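Local coordinates for PA3566 protein (Pseudomonas aeruginosa, PDB 1X7V) that is of unknown function but belongs to the antibiotic biosynthesis monooxygenase family and may have oxidoreductase activity, at residues A29-S34 against Y43-D48; R25-L30 against F55-Q60; L7-T12 against A65-H70; R35-C40 against Q71-F76; P17-A22 against E84-N89. One frame throughout, in Å; residues are numbered along the deposited sequence.

Interaction 1. Residues A29-S34 against Y43-D48; sequences ALVAPS and YDLHQD
Leu30 meets the phenol end of Tyr43: Leu30 CB lies 3.6 Å from Tyr43 OH, and Leu30 CD1 comes within 3.8 Å of that same oxygen, the two side chains meeting at a slant. A buried leucine suits this place because it packs round the outer end of the tyrosine with carbon alone. Val31 follows and divides its two methyls between Tyr43 and Leu45, alternate residues of the strand. CG1, anti to the backbone N (chi1 178°), approaches Tyr43 O at 3.6 Å, while Val31 CG2 packs 3.9 Å from Leu45 CB, so a beta-branched residue serves two positions on one strand. This is the helix-on-sheet packing of a ferredoxin-like alpha-beta plait, the fold of the dimeric alpha-beta barrel clan. The short helical segment runs almost antiparallel to strand 43-47, at 164°, with their axes 8.1 Å apart. One turn beyond Leu30, Ser34 lays its CB squarely over the Tyr43 ring, 3.4 Å from the centroid, in a CH-pi contact; its small size lets helix and ring come this close. Ser34 OG, over the same face, bonds back to Leu30 O at 2.7 Å, while Ser34 N reaches that carbonyl from the opposite face of its plane.

Interaction 2. Residues R25-L30 against F55-Q60; sequences RELRAL and FYMIEQ
The Phe55 ring is met by Leu27 obliquely, neither squarely over a face nor at an edge. Leu27 CD1 settles at the root of the ring, 3.6 Å from both Phe55 CG and Phe55 CB, with Phe55 CD1 a little farther off at 3.9 Å. The methyl therefore fills the angle where the ring joins its chain. With CG of Phe55 anti to the carbonyl carbon and beside the backbone N (chi1 -58°), the ring lies so that its far end comes against the carbonyl oxygen of Ala20, near the start of the helix.

The other branch of Leu27 serves a second residue. Leu27 CD2 lies 4.1 Å from CE of Met57, which is present as selenomethionine, and the two side chains run side by side in opposing senses. Bends at both chi2 and chi3 fold the Met57 chain so that Met57 CE faces the helix, 4.0 Å from Leu27 O and 4.2 Å from Leu30 CD1. A long flexible side chain suits a place where two leucines one turn apart must be packed from a strand, and the leucines offer branched ends broad enough to cover it. All four residues are buried and the contact is wholly apolar in its side chains.

This is the packing of a helix on the sheet of the alpha-beta plait. Helix 20-36 runs nearly parallel to strand 54-61 here, with the short segments at 8° and their axes 10.8 Å apart. Strands 40-47 and 7-15 flank this strand in the antiparallel sheet: Tyr43 touches Met57, Ile13 touches Leu27, and Phe79 of helix 74-80 packs on both leucines.

Interaction 3. Residues L7-T12 against A65-H70; sequences LTLIAT and AALERH
Leu67 has the most surface buried here, and it meets Leu9 and Leu7 through its branched end. Leu67 CD2 is the focus: it stands 3.7 Å from Leu7 CD2 and equally 3.7 Å from Leu9 CD1, with Leu9 CD2 scarcely farther at 3.8 Å. Leu67 CD1 adds a lesser contact, 4.0 Å from Leu9 CD2. A single methyl of the helix is thus lodged among three methyls from the strand, a purely apolar fit in which the branching of leucine on both sides supplies the matching shapes. With CG anti to the backbone N (chi1 174°), the Leu67 side chain extends from the helix toward the sheet.

The setting is the ferredoxin-like alpha-beta plait of this family, in which helices lie against one face of an antiparallel sheet. Strand 7-15 is an inner strand, between 54-61 and 87-96. Alternation along it turns Leu7 and Leu9 to the helix-bearing face, whereas Thr8 and Ile10 belong to the other face and touch Leu95 of the neighbouring strand.

Leu9, second in buried surface, approaches Leu67 tip to tip. Its chi1 of -110° lies away from the usual staggered values, and with this torsion both of its methyls arrive beside Leu67 CD2. Leu7 comes in at a slant from the beginning of the strand and offers one methyl alone. Backbone bonds to Trp61 and Glu59 of strand 54-61 hold Leu7 and Leu9 respectively in the sheet, and on the helix Ala66, the neighbour of Leu67, packs against Trp61.

Interaction 4. Residues R35-C40 against Q71-F76; sequences RAEAGC and QNTEHF
One carboxylate oxygen serves two histidines: Glu37 OE2 accepts a hydrogen bond from His75 NE2 at 2.8 Å and is also bonded to ND1 of His70, on the preceding helix. The His75 bond is bent, with 144° at the hydrogen. Glu37 OE2 lies close to the imidazole plane, at the ring edge, yet the histidine meets it from above the carboxylate plane, the two flat groups being steeply inclined at 74°. Glu37 can reach this far because its chain is extended beyond CG. Its other oxygen, Glu37 OE1, rests 3.6 Å from the methyl CG2 of Thr73. The threonine is the N-cap of helix 74-80: Thr73 OG1 accepts from Phe76 N at 3.3 Å, is bonded to His70 O as well, and sits 3.1 Å above the His75 ring plane near its rim. Glu37 also begins a type II turn, closed by Cys40 N on Glu37 O at 3.1 Å, with Gly39 taking the positive phi that such a turn requires. Two imidazoles bonded to one carboxylate oxygen would probably stabilise its negative charge, and the shared oxygen ties the turn after helix 20-36 to helices 64-71 and 74-80.

Interaction 5. Residues P17-A22 against E84-N89; sequences PGHAEA and EALLQN
Leu86 packs its two methyls against Ala22 and His19, joining the start of helix 20-36 to the short 3-10 turn that leads into strand 87-96 of the alpha-beta plait. Among the apolar contacts, Leu86 CD1 lies 3.8 Å from Ala22 CB, with Leu86 CD2 at 4.1 Å from the same methyl. Alanine suits this first turn because its short side chain lets the leucine settle close to the helix backbone: Leu86 CD1 comes within 3.9 Å of Ala22 C.

A second kind of contact sets a methyl against a polar ring. Leu86 CD2 approaches His19 ND1 at 3.8 Å, obliquely to the imidazole, and the side chains cross nearly at right angles. His19 occupies the N-cap position; before it, Gly18 has a positive phi (88°), a conformation in which a CB would collide with the carbonyl oxygen of Pro17, so glycine suits it.

The third kind is a van der Waals contact between an amide nitrogen and a proline ring at the surface. Gln88 stands with Asn89 in a classic beta bulge facing Thr14, and its extended chain, with CG anti to the backbone N (chi1 -172°), stretches across to Pro17, where Gln88 NE2 touches Pro17 CD at 3.4 Å.

The five contacts all fasten helices or turns to one another or to the single antiparallel sheet of order 40-47, 54-61, 7-15, 87-96. Interactions 1 and 2, with centres about 3 Å apart, share Ala29 and Leu30 and set helix 20-36 over two adjacent strands near the centre of the chain. Interaction 3 lies about 12 Å from interaction 2, centre to centre, one strand farther across. Interaction 4 is about 9 Å from interaction 3 between centres and joined to it by the bond between His70 and Glu37. Interactions 4 and 5, about 23 Å apart between centres, secure the two ends of helix 20-36. Interaction 5 has the longest separation in sequence, 61 residues, and encloses interactions 1, 2 and 4, so distant segments make one compact domain.

Interaction 1. Residues A29-S34 against Y43-D48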
# COMPACT_ATOMS: atom_id res chain seq x y z
N ALA A 29 0.69 8.31 -5.32
CA ALA A 29 -0.38 8.34 -6.32
C ALA A 29 -1.50 7.43 -5.91
O ALA A 29 -2.67 7.63 -6.36
CB ALA A 29 0.13 7.91 -7.67
N LEU A 30 -1.16 6.42 -5.12
CA LEU A 30 -2.18 5.44 -4.68
C LEU A 30 -3.18 5.98 -3.65
O LEU A 30 -4.30 5.45 -3.50
CB LEU A 30 -1.50 4.20 -4.14
CG LEU A 30 -0.80 3.36 -5.21
CD1 LEU A 30 0.09 2.28 -4.58
CD2 LEU A 30 -1.81 2.71 -6.05
N VAL A 31 -2.76 6.98 -2.87
CA VAL A 31 -3.43 7.27 -1.64
C VAL A 31 -4.84 7.88 -1.79
O VAL A 31 -5.81 7.35 -1.22
CB VAL A 31 -2.48 8.09 -0.69
CG1 VAL A 31 -3.20 8.45 0.62
CG2 VAL A 31 -1.21 7.29 -0.41
N ALA A 32 -4.97 8.99 -2.52
CA ALA A 32 -6.26 9.65 -2.62
C ALA A 32 -7.29 8.71 -3.26
O ALA A 32 -8.41 8.56 -2.73
CB ALA A 32 -6.17 10.94 -3.39
N PRO A 33 -6.96 8.07 -4.40
CA PRO A 33 -8.00 7.23 -4.99
C PRO A 33 -8.34 6.03 -4.12
O PRO A 33 -9.52 5.57 -4.10
CB PRO A 33 -7.42 6.83 -6.35
CG PRO A 33 -5.98 7.09 -6.25
CD PRO A 33 -5.76 8.14 -5.25
N SER A 34 -7.35 5.48 -3.42
CA SER A 34 -7.62 4.33 -2.55
C SER A 34 -8.51 4.70 -1.37
O SER A 34 -9.43 3.96 -1.00
CB SER A 34 -6.34 3.65 -2.10
OG SER A 34 -5.60 3.09 -3.18
N TYR A 43 -6.09 4.25 4.68
CA TYR A 43 -5.09 4.01 3.65
C TYR A 43 -4.07 5.13 3.77
O TYR A 43 -4.27 6.24 3.26
CB TYR A 43 -5.70 3.93 2.25
CG TYR A 43 -4.80 3.28 1.21
CD1 TYR A 43 -4.96 1.93 0.83
CD2 TYR A 43 -3.86 4.03 0.53
CE1 TYR A 43 -4.17 1.36 -0.14
CE2 TYR A 43 -3.07 3.48 -0.45
CZ TYR A 43 -3.21 2.14 -0.78
OH TYR A 43 -2.40 1.64 -1.73
N ASP A 44 -3.01 4.82 4.52
CA ASP A 44 -2.02 5.80 4.91
C ASP A 44 -0.61 5.34 4.52
O ASP A 44 -0.24 4.22 4.77
CB ASP A 44 -2.09 6.03 6.44
CG ASP A 44 -3.37 6.76 6.88
OD1 ASP A 44 -3.89 7.65 6.12
OD2 ASP A 44 -3.82 6.48 8.03
N LEU A 45 0.15 6.24 3.88
CA LEU A 45 1.52 6.04 3.45
C LEU A 45 2.52 6.65 4.43
O LEU A 45 2.32 7.73 4.93
CB LEU A 45 1.75 6.68 2.08
CG LEU A 45 3.13 6.55 1.46
CD1 LEU A 45 3.56 5.12 1.27
CD2 LEU A 45 3.13 7.30 0.11
N HIS A 46 3.61 5.95 4.69
CA HIS A 46 4.62 6.39 5.67
C HIS A 46 6.01 6.07 5.11
O HIS A 46 6.17 5.13 4.32
CB HIS A 46 4.52 5.62 6.99
CG HIS A 46 3.14 5.57 7.58
ND1 HIS A 46 2.15 4.78 7.04
CD2 HIS A 46 2.58 6.22 8.63
CE1 HIS A 46 1.04 4.93 7.75
NE2 HIS A 46 1.27 5.79 8.72
N GLN A 47 7.02 6.80 5.57
CA GLN A 47 8.40 6.46 5.24
C GLN A 47 9.11 6.14 6.57
O GLN A 47 8.89 6.80 7.61
CB GLN A 47 9.07 7.57 4.52
CG GLN A 47 10.41 7.22 3.95
CD GLN A 47 10.96 8.41 3.19
OE1 GLN A 47 10.66 9.56 3.57
NE2 GLN A 47 11.71 8.17 2.10
N ASP A 48 9.91 5.11 6.54
CA ASP A 48 10.80 4.76 7.65
C ASP A 48 11.66 5.92 8.17
O ASP A 48 12.16 6.72 7.39
CB ASP A 48 11.74 3.67 7.19
CG ASP A 48 12.43 2.96 8.35
OD1 ASP A 48 11.82 2.01 8.90
OD2 ASP A 48 13.58 3.29 8.69

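Interaction 2. Residues R25-L30 against F55-Q60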
# COMPACT_ATOMS: atom_id res chain seq x y z
N ARG A 25 7.09 8.71 -5.19
CA ARG A 25 6.24 9.37 -6.19
C ARG A 25 5.13 8.42 -6.59
O ARG A 25 3.97 8.79 -6.61
CB ARG A 25 7.07 9.77 -7.42
CG ARG A 25 6.26 10.42 -8.45
CD ARG A 25 7.10 11.08 -9.49
NE ARG A 25 8.02 10.14 -10.05
CZ ARG A 25 9.35 10.27 -10.06
NH1 ARG A 25 9.99 11.37 -9.60
NH2 ARG A 25 10.04 9.31 -10.59
N GLU A 26 5.48 7.18 -6.87
CA GLU A 26 4.54 6.19 -7.32
C GLU A 26 3.55 5.78 -6.24
O GLU A 26 2.34 5.65 -6.52
CB GLU A 26 5.29 4.98 -7.89
CG GLU A 26 6.07 5.31 -9.17
CD GLU A 26 5.20 5.87 -10.32
OE1 GLU A 26 4.36 5.09 -10.84
OE2 GLU A 26 5.36 7.08 -10.74
N LEU A 27 4.05 5.54 -5.03
CA LEU A 27 3.20 5.19 -3.85
C LEU A 27 2.23 6.32 -3.49
O LEU A 27 1.06 6.09 -3.15
CB LEU A 27 4.07 4.81 -2.65
CG LEU A 27 4.88 3.54 -2.74
CD1 LEU A 27 5.87 3.38 -1.58
CD2 LEU A 27 3.92 2.29 -2.87
N ARG A 28 2.68 7.56 -3.58
CA ARG A 28 1.81 8.71 -3.19
C ARG A 28 0.53 8.75 -4.09
O ARG A 28 -0.59 9.10 -3.64
CB ARG A 28 2.57 10.01 -3.28
CG ARG A 28 3.53 10.32 -2.11
CD ARG A 28 4.25 11.64 -2.43
NE ARG A 28 5.11 12.12 -1.35
CZ ARG A 28 4.71 12.82 -0.29
NH1 ARG A 28 3.44 13.14 -0.10
NH2 ARG A 28 5.60 13.21 0.61
N ALA A 29 0.69 8.31 -5.32
CA ALA A 29 -0.38 8.34 -6.32
C ALA A 29 -1.50 7.43 -5.91
O ALA A 29 -2.67 7.63 -6.36
CB ALA A 29 0.13 7.91 -7.67
N LEU A 30 -1.16 6.42 -5.12
CA LEU A 30 -2.18 5.44 -4.68
C LEU A 30 -3.18 5.98 -3.65
O LEU A 30 -4.30 5.45 -3.50
CB LEU A 30 -1.50 4.20 -4.14
CG LEU A 30 -0.80 3.36 -5.21
CD1 LEU A 30 0.09 2.28 -4.58
CD2 LEU A 30 -1.81 2.71 -6.05
N PHE A 55 9.14 2.06 3.01
CA PHE A 55 7.82 2.68 3.09
C PHE A 55 6.84 1.66 3.62
O PHE A 55 7.05 0.46 3.47
CB PHE A 55 7.32 3.11 1.72
CG PHE A 55 8.24 4.07 1.02
CD1 PHE A 55 9.31 3.63 0.27
CD2 PHE A 55 8.10 5.42 1.21
CE1 PHE A 55 10.18 4.55 -0.31
CE2 PHE A 55 8.91 6.27 0.65
CZ PHE A 55 9.97 5.82 -0.12
N TYR A 56 5.77 2.18 4.22
CA TYR A 56 4.75 1.34 4.87
C TYR A 56 3.42 1.87 4.50
O TYR A 56 3.16 3.06 4.72
CB TYR A 56 4.88 1.39 6.40
CG TYR A 56 6.23 1.06 6.93
CD1 TYR A 56 7.23 2.05 7.04
CD2 TYR A 56 6.57 -0.23 7.30
CE1 TYR A 56 8.51 1.76 7.55
CE2 TYR A 56 7.85 -0.53 7.81
CZ TYR A 56 8.82 0.47 7.91
OH TYR A 56 10.09 0.20 8.40
N MSE A 57 2.55 1.01 3.93
CA MSE A 57 1.15 1.41 3.74
C MSE A 57 0.37 0.69 4.84
O MSE A 57 0.46 -0.53 4.95
CB MSE A 57 0.63 1.00 2.35
CG MSE A 57 -0.60 1.70 1.91
SE MSE A 57 -0.11 3.55 1.37
CE MSE A 57 0.70 3.14 -0.51
N ILE A 58 -0.36 1.45 5.64
CA ILE A 58 -1.26 0.89 6.67
C ILE A 58 -2.65 1.08 6.12
O ILE A 58 -3.11 2.20 5.85
CB ILE A 58 -1.11 1.54 8.07
CG1 ILE A 58 0.37 1.46 8.58
CG2 ILE A 58 -2.09 0.87 9.08
CD1 ILE A 58 0.59 2.18 9.86
N GLU A 59 -3.35 -0.04 5.97
CA GLU A 59 -4.65 -0.07 5.31
C GLU A 59 -5.66 -0.82 6.21
O GLU A 59 -5.26 -1.77 6.88
CB GLU A 59 -4.55 -0.82 3.98
CG GLU A 59 -3.44 -0.38 3.04
CD GLU A 59 -3.35 -1.21 1.80
OE1 GLU A 59 -4.34 -1.90 1.44
OE2 GLU A 59 -2.27 -1.16 1.13
N GLN A 60 -6.91 -0.40 6.19
CA GLN A 60 -8.01 -1.16 6.80
C GLN A 60 -9.12 -1.29 5.75
O GLN A 60 -9.51 -0.32 5.08
CB GLN A 60 -8.53 -0.49 8.06
CG GLN A 60 -7.58 -0.44 9.24
CD GLN A 60 -8.25 0.13 10.44
OE1 GLN A 60 -9.19 -0.47 10.97
NE2 GLN A 60 -7.84 1.34 10.84

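Interaction 3. Residues L7-T12 against A65-H70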
# COMPACT_ATOMS: atom_id res chain seq x y z
N LEU A 7 -10.29 -5.94 8.24
CA LEU A 7 -8.98 -6.48 7.90
C LEU A 7 -7.94 -5.35 7.87
O LEU A 7 -8.10 -4.39 7.10
CB LEU A 7 -9.01 -7.06 6.49
CG LEU A 7 -7.69 -7.60 5.92
CD1 LEU A 7 -7.08 -8.70 6.77
CD2 LEU A 7 -8.03 -8.15 4.51
N THR A 8 -6.92 -5.44 8.69
CA THR A 8 -5.81 -4.51 8.60
C THR A 8 -4.73 -5.15 7.72
O THR A 8 -4.49 -6.38 7.79
CB THR A 8 -5.26 -4.13 10.02
OG1 THR A 8 -6.27 -3.42 10.78
CG2 THR A 8 -3.97 -3.25 9.93
N LEU A 9 -4.13 -4.35 6.85
CA LEU A 9 -3.02 -4.80 6.00
C LEU A 9 -1.90 -3.83 6.24
O LEU A 9 -2.14 -2.64 6.28
CB LEU A 9 -3.43 -4.80 4.52
CG LEU A 9 -3.61 -6.07 3.77
CD1 LEU A 9 -4.89 -6.74 4.21
CD2 LEU A 9 -3.67 -5.87 2.24
N ILE A 10 -0.68 -4.32 6.41
CA ILE A 10 0.50 -3.47 6.45
C ILE A 10 1.40 -3.99 5.32
O ILE A 10 1.78 -5.16 5.32
CB ILE A 10 1.24 -3.53 7.80
CG1 ILE A 10 0.34 -3.14 8.97
CG2 ILE A 10 2.52 -2.67 7.75
CD1 ILE A 10 0.91 -3.63 10.29
N ALA A 11 1.70 -3.11 4.38
CA ALA A 11 2.54 -3.43 3.24
C ALA A 11 3.85 -2.72 3.52
O ALA A 11 3.82 -1.52 3.71
CB ALA A 11 1.92 -2.94 1.94
N THR A 12 4.94 -3.45 3.64
CA THR A 12 6.28 -2.88 3.81
C THR A 12 6.97 -3.01 2.46
O THR A 12 7.20 -4.13 1.94
CB THR A 12 7.07 -3.56 4.91
OG1 THR A 12 6.35 -3.54 6.16
CG2 THR A 12 8.37 -2.84 5.12
N ALA A 65 -13.78 -8.73 0.27
CA ALA A 65 -14.35 -8.31 -1.01
C ALA A 65 -13.93 -6.89 -1.34
O ALA A 65 -13.63 -6.58 -2.50
CB ALA A 65 -15.81 -8.42 -1.01
N ALA A 66 -13.87 -6.04 -0.32
CA ALA A 66 -13.40 -4.66 -0.53
C ALA A 66 -11.94 -4.63 -0.95
O ALA A 66 -11.58 -3.95 -1.92
CB ALA A 66 -13.66 -3.80 0.70
N LEU A 67 -11.10 -5.41 -0.28
CA LEU A 67 -9.69 -5.54 -0.68
C LEU A 67 -9.54 -6.10 -2.10
O LEU A 67 -8.70 -5.64 -2.88
CB LEU A 67 -8.93 -6.42 0.30
CG LEU A 67 -7.47 -6.78 -0.01
CD1 LEU A 67 -6.70 -5.53 -0.31
CD2 LEU A 67 -6.80 -7.60 1.10
N GLU A 68 -10.33 -7.10 -2.43
CA GLU A 68 -10.31 -7.71 -3.77
C GLU A 68 -10.68 -6.70 -4.86
O GLU A 68 -9.99 -6.56 -5.85
CB GLU A 68 -11.19 -8.97 -3.78
CG GLU A 68 -10.41 -10.36 -3.63
CD GLU A 68 -9.72 -10.75 -2.25
OE1 GLU A 68 -9.96 -11.91 -1.81
OE2 GLU A 68 -8.87 -10.00 -1.65
N ARG A 69 -11.72 -5.92 -4.62
CA ARG A 69 -12.06 -4.82 -5.52
C ARG A 69 -10.90 -3.77 -5.67
O ARG A 69 -10.60 -3.30 -6.76
CB ARG A 69 -13.32 -4.15 -4.98
CG ARG A 69 -14.58 -4.95 -5.09
CD ARG A 69 -15.81 -4.04 -4.92
NE ARG A 69 -15.80 -3.32 -3.65
CZ ARG A 69 -16.30 -3.80 -2.51
NH1 ARG A 69 -16.85 -5.02 -2.48
NH2 ARG A 69 -16.22 -3.07 -1.38
N HIS A 70 -10.27 -3.39 -4.58
CA HIS A 70 -9.11 -2.51 -4.64
C HIS A 70 -8.06 -2.93 -5.68
O HIS A 70 -7.54 -2.11 -6.44
CB HIS A 70 -8.51 -2.37 -3.24
CG HIS A 70 -7.20 -1.65 -3.18
ND1 HIS A 70 -7.05 -0.32 -3.52
CD2 HIS A 70 -5.98 -2.08 -2.77
CE1 HIS A 70 -5.79 0.03 -3.32
NE2 HIS A 70 -5.12 -1.02 -2.89

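Interaction 4. Residues R35-C40 against Q71-F76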
# COMPACT_ATOMS: atom_id res chain seq x y z
N ARG A 35 -8.26 5.86 -0.76
CA ARG A 35 -9.04 6.32 0.39
C ARG A 35 -10.54 6.48 0.03
O ARG A 35 -11.42 6.27 0.88
CB ARG A 35 -8.50 7.66 0.88
CG ARG A 35 -7.30 7.54 1.76
CD ARG A 35 -6.72 8.94 2.06
NE ARG A 35 -5.58 8.78 2.95
CZ ARG A 35 -4.85 9.79 3.40
NH1 ARG A 35 -5.18 11.03 3.09
NH2 ARG A 35 -3.82 9.57 4.20
N ALA A 36 -10.82 6.80 -1.25
CA ALA A 36 -12.17 7.05 -1.74
C ALA A 36 -12.94 5.75 -1.96
O ALA A 36 -14.17 5.76 -2.05
CB ALA A 36 -12.11 7.84 -3.04
N GLU A 37 -12.21 4.63 -2.09
CA GLU A 37 -12.87 3.36 -2.44
C GLU A 37 -13.86 2.89 -1.37
O GLU A 37 -13.63 3.03 -0.19
CB GLU A 37 -11.85 2.27 -2.67
CG GLU A 37 -11.04 2.42 -3.90
CD GLU A 37 -10.06 1.26 -4.01
OE1 GLU A 37 -10.57 0.11 -4.08
OE2 GLU A 37 -8.82 1.49 -4.00
N ALA A 38 -14.97 2.30 -1.84
CA ALA A 38 -15.92 1.63 -0.96
C ALA A 38 -15.16 0.68 -0.03
O ALA A 38 -14.26 -0.05 -0.49
CB ALA A 38 -16.88 0.82 -1.79
N GLY A 39 -15.53 0.69 1.24
CA GLY A 39 -14.97 -0.20 2.22
C GLY A 39 -13.57 0.15 2.72
O GLY A 39 -13.01 -0.63 3.49
N CYS A 40 -12.98 1.26 2.24
CA CYS A 40 -11.65 1.65 2.70
C CYS A 40 -11.77 2.46 3.97
O CYS A 40 -12.25 3.61 3.96
CB CYS A 40 -10.84 2.44 1.63
SG CYS A 40 -9.16 2.69 2.21
N GLN A 71 -7.81 -4.23 -5.79
CA GLN A 71 -6.77 -4.71 -6.72
C GLN A 71 -7.17 -4.76 -8.19
O GLN A 71 -6.31 -4.98 -9.10
CB GLN A 71 -6.31 -6.07 -6.30
CG GLN A 71 -5.67 -6.04 -4.96
CD GLN A 71 -5.36 -7.40 -4.53
OE1 GLN A 71 -4.41 -8.02 -5.08
NE2 GLN A 71 -6.15 -7.92 -3.57
N ASN A 72 -8.45 -4.56 -8.44
CA ASN A 72 -8.92 -4.47 -9.79
C ASN A 72 -9.06 -3.05 -10.27
O ASN A 72 -9.44 -2.84 -11.39
CB ASN A 72 -10.20 -5.25 -9.90
CG ASN A 72 -9.94 -6.74 -9.78
OD1 ASN A 72 -9.91 -7.44 -10.79
ND2 ASN A 72 -9.63 -7.21 -8.58
N THR A 73 -8.70 -2.08 -9.41
CA THR A 73 -8.86 -0.69 -9.77
C THR A 73 -7.76 -0.30 -10.71
O THR A 73 -6.70 -0.92 -10.72
CB THR A 73 -8.86 0.27 -8.53
OG1 THR A 73 -7.61 0.15 -7.83
CG2 THR A 73 -9.98 -0.06 -7.59
N GLU A 74 -8.04 0.77 -11.44
CA GLU A 74 -7.14 1.44 -12.37
C GLU A 74 -5.88 1.94 -11.68
O GLU A 74 -4.80 1.65 -12.12
CB GLU A 74 -7.90 2.62 -12.94
CG GLU A 74 -7.29 3.29 -14.14
CD GLU A 74 -8.29 4.14 -14.97
OE1 GLU A 74 -7.91 4.66 -16.04
OE2 GLU A 74 -9.48 4.28 -14.57
N HIS A 75 -6.05 2.66 -10.57
CA HIS A 75 -4.91 3.17 -9.80
C HIS A 75 -4.00 2.07 -9.29
O HIS A 75 -2.77 2.15 -9.41
CB HIS A 75 -5.33 4.17 -8.68
CG HIS A 75 -6.31 3.63 -7.68
ND1 HIS A 75 -7.66 3.53 -7.94
CD2 HIS A 75 -6.13 3.21 -6.40
CE1 HIS A 75 -8.27 3.02 -6.88
NE2 HIS A 75 -7.36 2.81 -5.93
N PHE A 76 -4.59 1.01 -8.76
CA PHE A 76 -3.80 -0.06 -8.25
C PHE A 76 -3.02 -0.76 -9.37
O PHE A 76 -1.83 -1.11 -9.21
CB PHE A 76 -4.68 -1.09 -7.55
CG PHE A 76 -3.90 -2.25 -7.00
CD1 PHE A 76 -3.33 -2.17 -5.75
CD2 PHE A 76 -3.70 -3.39 -7.78
CE1 PHE A 76 -2.59 -3.24 -5.22
CE2 PHE A 76 -2.93 -4.47 -7.27
CZ PHE A 76 -2.38 -4.38 -6.01

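Interaction 5. Residues P17-A22 against E84-N89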
# COMPACT_ATOMS: atom_id res chain seq x y z
N PRO A 17 18.03 0.15 -4.16
CA PRO A 17 19.00 1.22 -3.84
C PRO A 17 19.06 2.36 -4.87
O PRO A 17 19.22 2.13 -6.09
CB PRO A 17 20.33 0.49 -3.78
CG PRO A 17 19.97 -0.90 -3.38
CD PRO A 17 18.61 -1.19 -3.98
N GLY A 18 18.98 3.61 -4.40
CA GLY A 18 18.99 4.76 -5.27
C GLY A 18 17.63 5.19 -5.79
O GLY A 18 17.54 6.27 -6.33
N HIS A 19 16.59 4.34 -5.65
CA HIS A 19 15.26 4.60 -6.21
C HIS A 19 14.15 5.00 -5.23
O HIS A 19 12.99 4.92 -5.59
CB HIS A 19 14.82 3.40 -7.04
CG HIS A 19 15.71 3.14 -8.21
ND1 HIS A 19 15.56 3.79 -9.42
CD2 HIS A 19 16.84 2.41 -8.32
CE1 HIS A 19 16.51 3.40 -10.25
NE2 HIS A 19 17.29 2.55 -9.62
N ALA A 20 14.49 5.48 -4.03
CA ALA A 20 13.50 5.89 -3.03
C ALA A 20 12.58 6.99 -3.51
O ALA A 20 11.37 6.94 -3.29
CB ALA A 20 14.16 6.31 -1.71
N GLU A 21 13.13 8.00 -4.17
CA GLU A 21 12.30 9.11 -4.58
C GLU A 21 11.30 8.72 -5.64
O GLU A 21 10.15 9.20 -5.62
CB GLU A 21 13.17 10.25 -5.09
CG GLU A 21 14.09 10.82 -3.99
CD GLU A 21 13.43 11.84 -3.02
OE1 GLU A 21 12.27 11.62 -2.54
OE2 GLU A 21 14.10 12.85 -2.69
N ALA A 22 11.72 7.87 -6.57
CA ALA A 22 10.85 7.40 -7.64
C ALA A 22 9.73 6.55 -7.05
O ALA A 22 8.53 6.67 -7.40
CB ALA A 22 11.63 6.60 -8.69
N GLU A 84 8.35 -2.60 -11.43
CA GLU A 84 9.00 -3.73 -10.79
C GLU A 84 10.50 -3.48 -10.55
O GLU A 84 11.02 -3.85 -9.51
CB GLU A 84 8.77 -5.01 -11.61
CG GLU A 84 9.41 -6.25 -11.03
CD GLU A 84 8.96 -7.56 -11.72
OE1 GLU A 84 9.20 -8.63 -11.14
OE2 GLU A 84 8.37 -7.53 -12.81
N ALA A 85 11.18 -2.79 -11.47
CA ALA A 85 12.61 -2.51 -11.30
C ALA A 85 12.90 -1.52 -10.16
O ALA A 85 14.04 -1.45 -9.68
CB ALA A 85 13.25 -2.03 -12.59
N LEU A 86 11.88 -0.80 -9.71
CA LEU A 86 12.01 0.13 -8.57
C LEU A 86 11.99 -0.59 -7.21
O LEU A 86 12.30 0.01 -6.20
CB LEU A 86 10.88 1.18 -8.56
CG LEU A 86 10.70 2.20 -9.69
CD1 LEU A 86 9.73 3.31 -9.25
CD2 LEU A 86 12.01 2.80 -10.14
N LEU A 87 11.63 -1.87 -7.19
CA LEU A 87 11.32 -2.60 -5.98
C LEU A 87 12.41 -3.62 -5.67
O LEU A 87 12.90 -4.30 -6.57
CB LEU A 87 10.01 -3.40 -6.14
CG LEU A 87 8.74 -2.64 -6.40
CD1 LEU A 87 7.60 -3.57 -6.79
CD2 LEU A 87 8.38 -1.86 -5.14
N GLN A 88 12.74 -3.75 -4.39
CA GLN A 88 13.60 -4.77 -3.90
C GLN A 88 12.76 -5.83 -3.15
O GLN A 88 13.12 -7.00 -3.14
CB GLN A 88 14.60 -4.15 -2.90
CG GLN A 88 15.72 -5.09 -2.44
CD GLN A 88 16.61 -4.46 -1.33
OE1 GLN A 88 16.57 -4.90 -0.17
NE2 GLN A 88 17.41 -3.44 -1.68
N ASN A 89 11.74 -5.38 -2.42
CA ASN A 89 10.95 -6.32 -1.57
C ASN A 89 9.57 -5.74 -1.29
O ASN A 89 9.42 -4.52 -1.13
CB ASN A 89 11.67 -6.65 -0.28
CG ASN A 89 11.12 -7.92 0.40
OD1 ASN A 89 11.47 -9.07 0.04
ND2 ASN A 89 10.22 -7.72 1.32